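Local coordinates for protein endoglucanase (Ganoderma lucidum, PDB 5D8Z) that probably hydrolyses internal beta-1,4-glycosidic bonds of cellulose and related glucans as a glycoside hydrolase of family 5, at residues Q82-G87 and V117-Y122; Q138-L143 and G160-P165; A60-H65 and G321-D326; H65-D70 and A111-I116. All coordinates share one frame; numbering follows the deposited sequence.

Contact 1. Residues Q82-G87 and V117-Y122; sequences QFITDG and VDVHNY
Gln82 and Ile84 approach Asn121 and Val119 near the C-terminal end of strand 114-119, the third strand of a TIM barrel; they belong to the short helix 81-85, which directly follows the second strand, 74-79. The polar part is a meeting of two amides. Bent at chi2 (94°), the side chain of Gln82 brings its amide nearly coplanar with that of Asn121, with Gln82 OE1 3.2 Å from Asn121 OD1. Gln82 NE2 is bonded separately to the carbonyl of Gly40. With an alanine in place of Asn121 the second amide would be gone, and Gln82 OE1 would probably face a gap instead of a polar neighbour. The apolar part is slight: Ile84 CD1 comes to 4.5 Å from Val119 CG2, and helix 137-149 adds Leu143 against Ile84 and Trp144 against Val119. Asp118, on strand 114-119, takes a salt bridge from Arg76 of strand 74-79 at OD1, while His120 ND1 donates to the syn side of Asp118 OD2 (2.7 Å, 169°), with the acceptor close to the imidazole plane.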
loop_
_atom_site.group_PDB
_atom_site.type_symbol
_atom_site.label_atom_id
_atom_site.label_comp_id
_atom_site.label_asym_id
_atom_site.label_seq_id
_atom_site.Cartn_x
_atom_site.Cartn_y
_atom_site.Cartn_z
ATOM N N GLN A 82 1.977 10.961 -11.835
ATOM C CA GLN A 82 2.797 11.661 -12.775
ATOM C C GLN A 82 3.720 10.694 -13.537
ATOM O O GLN A 82 3.795 10.693 -14.743
ATOM C CB GLN A 82 3.548 12.727 -12.041
ATOM C CG GLN A 82 2.679 13.917 -11.671
ATOM C CD GLN A 82 2.070 13.878 -10.278
ATOM O OE1 GLN A 82 1.791 12.814 -9.720
ATOM N NE2 GLN A 82 1.838 15.064 -9.713
ATOM N N PHE A 83 4.360 9.796 -12.859
ATOM C CA PHE A 83 5.182 8.852 -13.567
ATOM C C PHE A 83 4.376 8.032 -14.586
ATOM O O PHE A 83 4.806 7.794 -15.724
ATOM C CB PHE A 83 5.874 7.943 -12.552
ATOM C CG PHE A 83 6.873 7.023 -13.160
ATOM C CD1 PHE A 83 8.146 7.465 -13.437
ATOM C CD2 PHE A 83 6.531 5.709 -13.456
ATOM C CE1 PHE A 83 9.075 6.620 -13.991
ATOM C CE2 PHE A 83 7.443 4.851 -14.033
ATOM C CZ PHE A 83 8.720 5.307 -14.305
ATOM N N ILE A 84 3.202 7.592 -14.186
ATOM C CA ILE A 84 2.426 6.708 -15.035
ATOM C C ILE A 84 2.060 7.400 -16.302
ATOM O O ILE A 84 2.028 6.771 -17.359
ATOM C CB ILE A 84 1.129 6.286 -14.360
ATOM C CG1 ILE A 84 1.451 5.310 -13.254
ATOM C CG2 ILE A 84 0.207 5.627 -15.367
ATOM C CD1 ILE A 84 0.344 5.133 -12.261
ATOM N N THR A 85 1.753 8.686 -16.194
ATOM C CA THR A 85 1.257 9.453 -17.327
ATOM C C THR A 85 2.233 10.512 -17.884
ATOM O O THR A 85 1.861 11.308 -18.751
ATOM C CB THR A 85 -0.001 10.193 -16.882
ATOM O OG1 THR A 85 0.362 11.152 -15.867
ATOM C CG2 THR A 85 -1.024 9.196 -16.357
ATOM N N ASP A 86 3.457 10.533 -17.369
ATOM C CA ASP A 86 4.410 11.622 -17.618
ATOM C C ASP A 86 3.824 13.031 -17.413
ATOM O O ASP A 86 3.700 13.820 -18.354
ATOM C CB ASP A 86 5.071 11.497 -19.003
ATOM C CG ASP A 86 6.350 12.346 -19.131
ATOM O OD1 ASP A 86 7.267 12.253 -18.265
ATOM O OD2 ASP A 86 6.442 13.112 -20.111
ATOM N N GLY A 87 3.451 13.331 -16.175
ATOM C CA GLY A 87 3.071 14.671 -15.829
ATOM C C GLY A 87 1.622 15.082 -15.942
ATOM O O GLY A 87 1.293 16.133 -15.448
ATOM N N VAL A 117 -0.711 -2.627 -6.693
ATOM C CA VAL A 117 -0.347 -1.516 -7.538
ATOM C C VAL A 117 -0.889 -0.269 -6.850
ATOM O O VAL A 117 -2.063 0.052 -6.970
ATOM C CB VAL A 117 -0.964 -1.673 -8.938
ATOM C CG1 VAL A 117 -0.839 -0.374 -9.722
ATOM C CG2 VAL A 117 -0.299 -2.794 -9.713
ATOM N N ASP A 118 -0.020 0.410 -6.114
ATOM C CA ASP A 118 -0.354 1.534 -5.223
ATOM C C ASP A 118 -0.056 2.890 -5.849
ATOM O O ASP A 118 1.126 3.228 -6.023
ATOM C CB ASP A 118 0.498 1.424 -3.943
ATOM C CG ASP A 118 0.442 2.690 -3.060
ATOM O OD1 ASP A 118 -0.688 3.183 -2.744
ATOM O OD2 ASP A 118 1.534 3.167 -2.667
ATOM N N VAL A 119 -1.094 3.666 -6.163
ATOM C CA VAL A 119 -0.879 5.024 -6.670
ATOM C C VAL A 119 -0.587 5.915 -5.473
ATOM O O VAL A 119 -1.465 6.185 -4.651
ATOM C CB VAL A 119 -2.077 5.593 -7.466
ATOM C CG1 VAL A 119 -1.787 7.017 -7.871
ATOM C CG2 VAL A 119 -2.373 4.786 -8.707
ATOM N N HIS A 120 0.646 6.404 -5.401
ATOM C CA HIS A 120 1.194 7.008 -4.194
ATOM C C HIS A 120 1.061 8.518 -4.159
ATOM O O HIS A 120 2.032 9.227 -4.026
ATOM C CB HIS A 120 2.654 6.636 -4.097
ATOM C CG HIS A 120 3.136 6.483 -2.692
ATOM N ND1 HIS A 120 2.966 5.316 -1.974
ATOM C CD2 HIS A 120 3.782 7.339 -1.872
ATOM C CE1 HIS A 120 3.489 5.458 -0.773
ATOM N NE2 HIS A 120 3.984 6.678 -0.683
ATOM N N ASN A 121 -0.164 9.015 -4.224
ATOM C CA ASN A 121 -0.398 10.442 -4.370
ATOM C C ASN A 121 -1.082 11.228 -3.265
ATOM O O ASN A 121 -1.266 12.426 -3.446
ATOM C CB ASN A 121 -1.149 10.676 -5.650
ATOM C CG ASN A 121 -0.227 10.943 -6.774
ATOM O OD1 ASN A 121 -0.075 12.077 -7.196
ATOM N ND2 ASN A 121 0.453 9.916 -7.219
ATOM N N TYR A 122 -1.436 10.611 -2.134
ATOM C CA TYR A 122 -2.015 11.367 -1.002
ATOM C C TYR A 122 -3.292 12.093 -1.420
ATOM O O TYR A 122 -3.571 13.202 -0.995
ATOM C CB TYR A 122 -0.990 12.362 -0.453
ATOM C CG TYR A 122 0.323 11.697 -0.149
ATOM C CD1 TYR A 122 1.313 11.559 -1.133
ATOM C CD2 TYR A 122 0.571 11.146 1.120
ATOM C CE1 TYR A 122 2.516 10.922 -0.848
ATOM C CE2 TYR A 122 1.776 10.537 1.413
ATOM C CZ TYR A 122 2.740 10.427 0.426
ATOM O OH TYR A 122 3.926 9.801 0.719
#

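Contact 2. Residues Q138-L143 and G160-P165; sequences QDFAAL and GVMNEP. With BGC (beta-D-glucopyranose), chain C.
Phe140 reaches from helix 137-149 to Val161 and Met162. Its CB already points at the segment 160-165, and CG, set anti to the backbone N (chi1 -177°), carries the ring straight on in that direction. Beyond CG the two sides of the ring part company. CE1 meets the methyl of Met162, with Phe140 CE1 to Met162 CE at 3.8 Å; that methyl arrives obliquely and is turned back toward the helix by bends at chi2 and chi3. On the other side Phe140 CE2 lies 4.1 Å from Val161 CG1. At the tip, Phe140 CZ is 3.8 Å from Val161 CG1, which sits at the ring edge near its plane, and CZ also meets Val161 O in plane. The helix is one of the outer helices of the TIM barrel, and residues 160-165 lead out of strand 157-160 into Asn163-Glu164-Pro165, the sequence that in family 5 relatives carries the acid/base glutamate. Glu164 extends beyond CG into the sugar pocket, where OE1 accepts a hydrogen bond from O4 of the bound glucose at 3.1 Å. Glu164 OE2 is bonded to His235 ND1. With the carboxylate cut away in an alanine here, the glucose O4 and His235 ND1 would both probably lose a partner. Trp144 stands edge-to-face with Phe140.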
loop_
_atom_site.group_PDB
_atom_site.type_symbol
_atom_site.label_atom_id
_atom_site.label_comp_id
_atom_site.label_asym_id
_atom_site.label_seq_id
_atom_site.Cartn_x
_atom_site.Cartn_y
_atom_site.Cartn_z
ATOM N N GLN A 138 -13.513 12.008 -12.706
ATOM C CA GLN A 138 -13.333 11.410 -14.039
ATOM C C GLN A 138 -11.884 11.330 -14.502
ATOM O O GLN A 138 -11.467 10.298 -15.014
ATOM C CB GLN A 138 -14.111 12.175 -15.118
ATOM C CG GLN A 138 -15.599 11.907 -15.103
ATOM C CD GLN A 138 -16.301 12.692 -14.013
ATOM O OE1 GLN A 138 -16.149 13.914 -13.902
ATOM N NE2 GLN A 138 -17.047 11.995 -13.195
ATOM N N ASP A 139 -11.154 12.440 -14.383
ATOM C CA ASP A 139 -9.712 12.458 -14.634
ATOM C C ASP A 139 -9.120 11.223 -13.892
ATOM O O ASP A 139 -8.409 10.409 -14.450
ATOM C CB ASP A 139 -9.059 13.801 -14.140
ATOM C CG ASP A 139 -9.526 15.084 -14.934
ATOM O OD1 ASP A 139 -9.781 15.010 -16.155
ATOM O OD2 ASP A 139 -9.612 16.191 -14.339
ATOM N N PHE A 140 -9.498 11.062 -12.640
ATOM C CA PHE A 140 -8.969 9.999 -11.804
ATOM C C PHE A 140 -9.415 8.589 -12.235
ATOM O O PHE A 140 -8.632 7.636 -12.263
ATOM C CB PHE A 140 -9.438 10.274 -10.387
ATOM C CG PHE A 140 -8.931 9.315 -9.370
ATOM C CD1 PHE A 140 -7.589 8.960 -9.330
ATOM C CD2 PHE A 140 -9.769 8.842 -8.396
ATOM C CE1 PHE A 140 -7.106 8.115 -8.351
ATOM C CE2 PHE A 140 -9.304 7.987 -7.424
ATOM C CZ PHE A 140 -7.968 7.616 -7.400
ATOM N N ALA A 141 -10.699 8.479 -12.538
ATOM C CA ALA A 141 -11.323 7.232 -12.931
ATOM C C ALA A 141 -10.674 6.706 -14.191
ATOM O O ALA A 141 -10.340 5.535 -14.301
ATOM C CB ALA A 141 -12.787 7.487 -13.163
ATOM N N ALA A 142 -10.492 7.600 -15.139
ATOM C CA ALA A 142 -9.747 7.299 -16.344
ATOM C C ALA A 142 -8.438 6.575 -16.022
ATOM O O ALA A 142 -8.124 5.538 -16.638
ATOM C CB ALA A 142 -9.443 8.581 -17.100
ATOM N N LEU A 143 -7.683 7.120 -15.070
ATOM C CA LEU A 143 -6.412 6.537 -14.708
ATOM C C LEU A 143 -6.563 5.085 -14.356
ATOM O O LEU A 143 -5.866 4.203 -14.883
ATOM C CB LEU A 143 -5.793 7.260 -13.526
ATOM C CG LEU A 143 -4.479 6.615 -13.080
ATOM C CD1 LEU A 143 -3.438 6.740 -14.190
ATOM C CD2 LEU A 143 -3.982 7.227 -11.772
ATOM N N GLY A 160 -4.527 -0.729 -5.366
ATOM C CA GLY A 160 -4.553 0.201 -4.241
ATOM C C GLY A 160 -4.902 1.598 -4.724
ATOM O O GLY A 160 -4.024 2.344 -5.232
ATOM N N VAL A 161 -6.170 1.956 -4.534
ATOM C CA VAL A 161 -6.758 3.134 -5.154
ATOM C C VAL A 161 -5.939 4.375 -4.877
ATOM O O VAL A 161 -5.624 5.118 -5.789
ATOM C CB VAL A 161 -8.206 3.363 -4.661
ATOM C CG1 VAL A 161 -8.727 4.713 -5.103
ATOM C CG2 VAL A 161 -9.138 2.285 -5.192
ATOM N N MET A 162 -5.586 4.605 -3.624
ATOM C CA MET A 162 -4.840 5.788 -3.307
ATOM C C MET A 162 -4.135 5.688 -1.989
ATOM O O MET A 162 -4.714 5.279 -0.996
ATOM C CB MET A 162 -5.771 6.985 -3.244
ATOM C CG MET A 162 -5.083 8.283 -2.829
ATOM S SD MET A 162 -3.781 8.843 -3.944
ATOM C CE MET A 162 -4.684 8.921 -5.486
ATOM N N ASN A 163 -2.890 6.137 -1.980
ATOM C CA ASN A 163 -2.070 6.060 -0.805
ATOM C C ASN A 163 -2.268 7.240 0.110
ATOM O O ASN A 163 -2.149 8.371 -0.312
ATOM C CB ASN A 163 -0.623 6.057 -1.193
ATOM C CG ASN A 163 0.265 5.992 0.004
ATOM O OD1 ASN A 163 0.337 4.966 0.664
ATOM N ND2 ASN A 163 0.939 7.084 0.304
ATOM N N GLU A 164 -2.540 6.957 1.374
ATOM C CA GLU A 164 -2.590 7.956 2.461
ATOM C C GLU A 164 -3.273 9.307 2.234
ATOM O O GLU A 164 -2.662 10.351 2.423
ATOM C CB GLU A 164 -1.192 8.161 3.026
ATOM C CG GLU A 164 -0.753 6.992 3.873
ATOM C CD GLU A 164 0.563 7.233 4.602
ATOM O OE1 GLU A 164 1.218 8.252 4.310
ATOM O OE2 GLU A 164 0.944 6.393 5.473
ATOM N N PRO A 165 -4.557 9.297 1.890
ATOM C CA PRO A 165 -5.289 10.555 1.928
ATOM C C PRO A 165 -5.178 11.214 3.299
ATOM O O PRO A 165 -5.197 10.531 4.325
ATOM C CB PRO A 165 -6.734 10.148 1.683
ATOM C CG PRO A 165 -6.713 8.746 1.137
ATOM C CD PRO A 165 -5.366 8.158 1.413
HETATM C C2 BGC C . 4.472 11.242 7.312
HETATM C C3 BGC C . 4.604 10.096 6.284
HETATM C C4 BGC C . 3.953 8.806 6.748
HETATM C C5 BGC C . 2.536 9.075 7.296
HETATM C C6 BGC C . 1.971 7.846 8.004
HETATM C C1 BGC C . 3.074 11.391 7.970
HETATM O O2 BGC C . 4.810 12.463 6.645
HETATM O O3 BGC C . 5.977 9.746 6.011
HETATM O O4 BGC C . 4.044 7.875 5.642
HETATM O O5 BGC C . 2.491 10.120 8.283
HETATM O O6 BGC C . 1.750 8.085 9.398
#

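Contact 3. Residues A60-H65 and G321-D326; sequences AGQMKH and GEVPTD
Pro324 lays its ring alongside the imidazole of His65, the two side chains running past each other in opposite directions. Two proline carbons share the approach: His65 CD2 is 3.8 Å from Pro324 CG and equally far from Pro324 CB, and His65 NE2 is 3.9 Å from Pro324 CB. The proline comes in obliquely to the imidazole, and the contact is one of van der Waals packing. One helical turn earlier, Gln62 passes Pro324 at about a right angle, with Gln62 CG 4.2 Å from Pro324 CD. Its CG lies anti to the carbonyl carbon (chi1 -73°), and the chain, extended beyond that point, runs on past the proline to Val323, where Gln62 NE2 is 3.6 Å from Val323 CG1. The proline ring therefore meets two side chains one turn apart, Gln62 at its CD and His65 at its CG and CB.

The polar ends are engaged outside the two segments: Gln62 OE1 accepts from the backbone N of Gly312, and His65 NE2 is bonded to Asp333 OD2. The His65 ring also stacks on that of Trp331. Helix 59-68 is the first outer helix of the barrel, following strand 24-30, and packs with Met63 against helix 95-110. The partner segment follows the last barrel strand, 303-312, and leads into the small antiparallel hairpin of strands 325-327 and 330-332, so the contact joins the first helix to the chain's closing part.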
loop_
_atom_site.group_PDB
_atom_site.type_symbol
_atom_site.label_atom_id
_atom_site.label_comp_id
_atom_site.label_asym_id
_atom_site.label_seq_id
_atom_site.Cartn_x
_atom_site.Cartn_y
_atom_site.Cartn_z
ATOM N N ALA A 60 13.818 -7.413 -7.740
ATOM C CA ALA A 60 13.395 -8.775 -8.082
ATOM C C ALA A 60 13.972 -9.819 -7.113
ATOM O O ALA A 60 13.230 -10.674 -6.605
ATOM C CB ALA A 60 13.766 -9.112 -9.536
ATOM N N GLY A 61 15.274 -9.728 -6.837
ATOM C CA GLY A 61 15.945 -10.679 -5.962
ATOM C C GLY A 61 15.425 -10.575 -4.547
ATOM O O GLY A 61 15.036 -11.571 -3.954
ATOM N N GLN A 62 15.400 -9.351 -4.031
ATOM C CA GLN A 62 14.657 -9.008 -2.820
ATOM C C GLN A 62 13.335 -9.794 -2.677
ATOM O O GLN A 62 13.029 -10.342 -1.615
ATOM C CB GLN A 62 14.376 -7.481 -2.785
ATOM C CG GLN A 62 15.590 -6.583 -2.490
ATOM C CD GLN A 62 15.220 -5.118 -2.212
ATOM O OE1 GLN A 62 14.085 -4.806 -1.827
ATOM N NE2 GLN A 62 16.180 -4.217 -2.376
ATOM N N MET A 63 12.574 -9.870 -3.764
ATOM C CA MET A 63 11.279 -10.546 -3.745
ATOM C C MET A 63 11.461 -12.060 -3.821
ATOM O O MET A 63 10.819 -12.767 -3.051
ATOM C CB MET A 63 10.328 -9.986 -4.822
ATOM C CG MET A 63 9.909 -8.552 -4.513
ATOM S SD MET A 63 8.778 -7.674 -5.614
ATOM C CE MET A 63 9.493 -7.974 -7.218
ATOM N N LYS A 64 12.335 -12.573 -4.691
ATOM C CA LYS A 64 12.654 -14.023 -4.643
ATOM C C LYS A 64 12.927 -14.460 -3.204
ATOM O O LYS A 64 12.454 -15.487 -2.735
ATOM C CB LYS A 64 13.884 -14.374 -5.483
ATOM C CG LYS A 64 13.609 -15.043 -6.829
ATOM C CD LYS A 64 13.665 -16.579 -6.742
ATOM C CE LYS A 64 15.073 -17.170 -6.746
ATOM N NZ LYS A 64 15.704 -17.124 -8.094
ATOM N N HIS A 65 13.680 -13.641 -2.499
ATOM C CA HIS A 65 14.142 -13.993 -1.178
ATOM C C HIS A 65 12.995 -13.898 -0.202
ATOM O O HIS A 65 12.747 -14.811 0.576
ATOM C CB HIS A 65 15.303 -13.063 -0.789
ATOM C CG HIS A 65 15.461 -12.873 0.669
ATOM N ND1 HIS A 65 15.777 -13.909 1.521
ATOM C CD2 HIS A 65 15.316 -11.771 1.440
ATOM C CE1 HIS A 65 15.840 -13.446 2.759
ATOM N NE2 HIS A 65 15.569 -12.150 2.736
ATOM N N GLY A 321 14.254 0.775 7.732
ATOM C CA GLY A 321 14.767 -0.109 6.692
ATOM C C GLY A 321 14.432 -1.571 6.873
ATOM O O GLY A 321 14.405 -2.094 7.983
ATOM N N GLU A 322 14.154 -2.209 5.755
ATOM C CA GLU A 322 13.878 -3.632 5.668
ATOM C C GLU A 322 14.640 -4.283 4.507
ATOM O O GLU A 322 14.457 -5.465 4.233
ATOM C CB GLU A 322 12.370 -3.857 5.504
ATOM C CG GLU A 322 11.583 -3.443 6.747
ATOM C CD GLU A 322 10.071 -3.612 6.626
ATOM O OE1 GLU A 322 9.561 -4.160 5.613
ATOM O OE2 GLU A 322 9.380 -3.175 7.567
ATOM N N VAL A 323 15.554 -3.548 3.877
ATOM C CA VAL A 323 16.289 -4.081 2.738
ATOM C C VAL A 323 17.257 -5.172 3.214
ATOM O O VAL A 323 18.113 -4.927 4.058
ATOM C CB VAL A 323 17.083 -2.997 1.979
ATOM C CG1 VAL A 323 17.829 -3.621 0.807
ATOM C CG2 VAL A 323 16.157 -1.900 1.479
ATOM N N PRO A 324 17.123 -6.376 2.663
ATOM C CA PRO A 324 18.052 -7.411 2.955
ATOM C C PRO A 324 19.324 -7.254 2.136
ATOM O O PRO A 324 19.367 -6.454 1.215
ATOM C CB PRO A 324 17.300 -8.661 2.481
ATOM C CG PRO A 324 16.593 -8.184 1.265
ATOM C CD PRO A 324 16.169 -6.788 1.616
ATOM N N THR A 325 20.316 -8.083 2.437
ATOM C CA THR A 325 21.629 -8.028 1.840
ATOM C C THR A 325 21.917 -9.317 1.061
ATOM O O THR A 325 21.661 -10.427 1.570
ATOM C CB THR A 325 22.665 -7.882 2.982
ATOM O OG1 THR A 325 22.273 -6.823 3.869
ATOM C CG2 THR A 325 24.028 -7.603 2.450
ATOM N N ASP A 326 22.505 -9.171 -0.135
ATOM C CA ASP A 326 22.870 -10.306 -1.003
ATOM C C ASP A 326 24.383 -10.525 -1.008
ATOM O O ASP A 326 25.148 -9.728 -1.555
ATOM C CB ASP A 326 22.353 -10.063 -2.434
ATOM C CG ASP A 326 22.698 -11.192 -3.417
ATOM O OD1 ASP A 326 23.049 -12.318 -2.994
ATOM O OD2 ASP A 326 22.602 -10.943 -4.635
#

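Contact 4. Residues H65-D70 and A111-I116; sequences HFVDDD and AGASCI
The Schellman motif that ends helix 95-110, with Gly112 at positive phi, packs Ala111 and Ala113 against Val67 of helix 59-68. The beta carbon of Val67 points toward this turn, and the residue supplies nearly all of the contact from its helix. CG2, anti to the carbonyl carbon, reaches furthest: it lies 3.4 Å from Ala111 O, and 4.2 Å from the methyl carbons Ala111 CB and Ala113 CB alike. The other branch does less, Val67 CG1 standing 3.7 Å from Ala111 O. Gly112 suits the turn because at its phi of 98° a beta carbon would jam against the carbonyl O of Ala111. In the TIM barrel this turn is the link from an outer helix into strand 114-119, so the contact joins two neighbouring outer helices at the N-terminal end of the strands. Ala113 also touches Phe75 on strand 74-79, and the disulfide Cys108-Cys115 ties the end of helix 95-110 to the strand it precedes. At the end of helix 59-68, His65 ND1 donates to Asp69 OD2 in an almost straight bond, 2.8 Å and 174°. The acceptor lies in the imidazole plane, and the bond uses the anti lone pair of that oxygen.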
loop_
_atom_site.group_PDB
_atom_site.type_symbol
_atom_site.label_atom_id
_atom_site.label_comp_id
_atom_site.label_asym_id
_atom_site.label_seq_id
_atom_site.Cartn_x
_atom_site.Cartn_y
_atom_site.Cartn_z
ATOM N N HIS A 65 13.680 -13.641 -2.499
ATOM C CA HIS A 65 14.142 -13.993 -1.178
ATOM C C HIS A 65 12.995 -13.898 -0.202
ATOM O O HIS A 65 12.747 -14.811 0.576
ATOM C CB HIS A 65 15.303 -13.063 -0.789
ATOM C CG HIS A 65 15.461 -12.873 0.669
ATOM N ND1 HIS A 65 15.777 -13.909 1.521
ATOM C CD2 HIS A 65 15.316 -11.771 1.440
ATOM C CE1 HIS A 65 15.840 -13.446 2.759
ATOM N NE2 HIS A 65 15.569 -12.150 2.736
ATOM N N PHE A 66 12.279 -12.784 -0.243
ATOM C CA PHE A 66 11.212 -12.585 0.709
ATOM C C PHE A 66 10.186 -13.718 0.630
ATOM O O PHE A 66 9.616 -14.095 1.649
ATOM C CB PHE A 66 10.551 -11.221 0.494
ATOM C CG PHE A 66 11.290 -10.061 1.119
ATOM C CD1 PHE A 66 11.658 -10.074 2.453
ATOM C CD2 PHE A 66 11.570 -8.939 0.389
ATOM C CE1 PHE A 66 12.330 -8.996 3.032
ATOM C CE2 PHE A 66 12.210 -7.857 0.961
ATOM C CZ PHE A 66 12.603 -7.882 2.278
ATOM N N VAL A 67 9.952 -14.261 -0.567
ATOM C CA VAL A 67 9.059 -15.411 -0.707
ATOM C C VAL A 67 9.789 -16.663 -0.265
ATOM O O VAL A 67 9.405 -17.277 0.727
ATOM C CB VAL A 67 8.543 -15.650 -2.163
ATOM C CG1 VAL A 67 7.679 -16.916 -2.238
ATOM C CG2 VAL A 67 7.747 -14.460 -2.681
ATOM N N ASP A 68 10.841 -17.032 -0.984
ATOM C CA ASP A 68 11.437 -18.362 -0.832
ATOM C C ASP A 68 11.994 -18.680 0.552
ATOM O O ASP A 68 11.958 -19.841 0.988
ATOM C CB ASP A 68 12.510 -18.597 -1.892
ATOM C CG ASP A 68 11.923 -18.649 -3.307
ATOM O OD1 ASP A 68 10.687 -18.503 -3.442
ATOM O OD2 ASP A 68 12.690 -18.822 -4.288
ATOM N N ASP A 69 12.493 -17.673 1.248
ATOM C CA ASP A 69 13.114 -17.898 2.542
ATOM C C ASP A 69 12.223 -17.408 3.693
ATOM O O ASP A 69 12.299 -17.930 4.788
ATOM C CB ASP A 69 14.511 -17.220 2.611
ATOM C CG ASP A 69 15.395 -17.540 1.385
ATOM O OD1 ASP A 69 15.405 -18.726 0.950
ATOM O OD2 ASP A 69 16.074 -16.602 0.848
ATOM N N ASP A 70 11.397 -16.397 3.484
ATOM C CA ASP A 70 10.720 -15.752 4.624
ATOM C C ASP A 70 9.217 -16.011 4.719
ATOM O O ASP A 70 8.615 -15.798 5.775
ATOM C CB ASP A 70 10.964 -14.241 4.583
ATOM C CG ASP A 70 12.337 -13.846 5.082
ATOM O OD1 ASP A 70 12.932 -14.621 5.863
ATOM O OD2 ASP A 70 12.806 -12.749 4.697
ATOM N N ALA A 111 8.127 -13.898 -8.768
ATOM C CA ALA A 111 8.553 -14.407 -7.474
ATOM C C ALA A 111 7.533 -15.313 -6.794
ATOM O O ALA A 111 7.843 -15.918 -5.780
ATOM C CB ALA A 111 8.883 -13.249 -6.566
ATOM N N GLY A 112 6.309 -15.374 -7.328
ATOM C CA GLY A 112 5.224 -16.232 -6.806
ATOM C C GLY A 112 4.199 -15.556 -5.891
ATOM O O GLY A 112 3.449 -16.238 -5.202
ATOM N N ALA A 113 4.151 -14.229 -5.894
ATOM C CA ALA A 113 3.400 -13.475 -4.898
ATOM C C ALA A 113 2.306 -12.652 -5.544
ATOM O O ALA A 113 2.271 -12.510 -6.766
ATOM C CB ALA A 113 4.340 -12.550 -4.165
ATOM N N SER A 114 1.429 -12.085 -4.719
ATOM C CA SER A 114 0.407 -11.122 -5.193
ATOM C C SER A 114 0.982 -9.703 -5.160
ATOM O O SER A 114 1.846 -9.443 -4.361
ATOM C CB SER A 114 -0.836 -11.215 -4.316
ATOM O OG SER A 114 -1.162 -12.567 -4.053
ATOM N N CYS A 115 0.524 -8.794 -6.017
ATOM C CA CYS A 115 1.134 -7.444 -6.094
ATOM C C CYS A 115 0.122 -6.315 -6.001
ATOM O O CYS A 115 -0.786 -6.241 -6.805
ATOM C CB CYS A 115 1.935 -7.288 -7.387
ATOM S SG CYS A 115 2.826 -8.821 -7.770
ATOM N N ILE A 116 0.298 -5.434 -5.024
ATOM C CA ILE A 116 -0.499 -4.241 -4.901
ATOM C C ILE A 116 0.088 -3.135 -5.751
ATOM O O ILE A 116 1.246 -2.760 -5.557
ATOM C CB ILE A 116 -0.474 -3.733 -3.477
ATOM C CG1 ILE A 116 -1.287 -4.653 -2.557
ATOM C CG2 ILE A 116 -1.010 -2.323 -3.417
ATOM C CD1 ILE A 116 -0.671 -4.791 -1.181
#

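Strand 114-119 links contacts 1 and 4, whose centres lie 24 Å apart: contact 4 is at its start and contact 1 at its end. Contacts 1 and 2 are neighbours, centres 9 Å apart, and touch through a probable backbone hydrogen bond from Asn163 N to Val119 O (3.0 Å). Contact 2 includes Glu164 of the sugar pocket, whereas the Asn121 side chain of contact 1 lies about 13 Å from a bound glucose. Contacts 3 and 4 share His65 and helix 59-68, with centres 10 Å apart; Phe66 CZ packs 3.8 Å from Pro324 CD. Contacts 2 and 3, centres 29 Å apart, occupy opposite sides of the chain's centre.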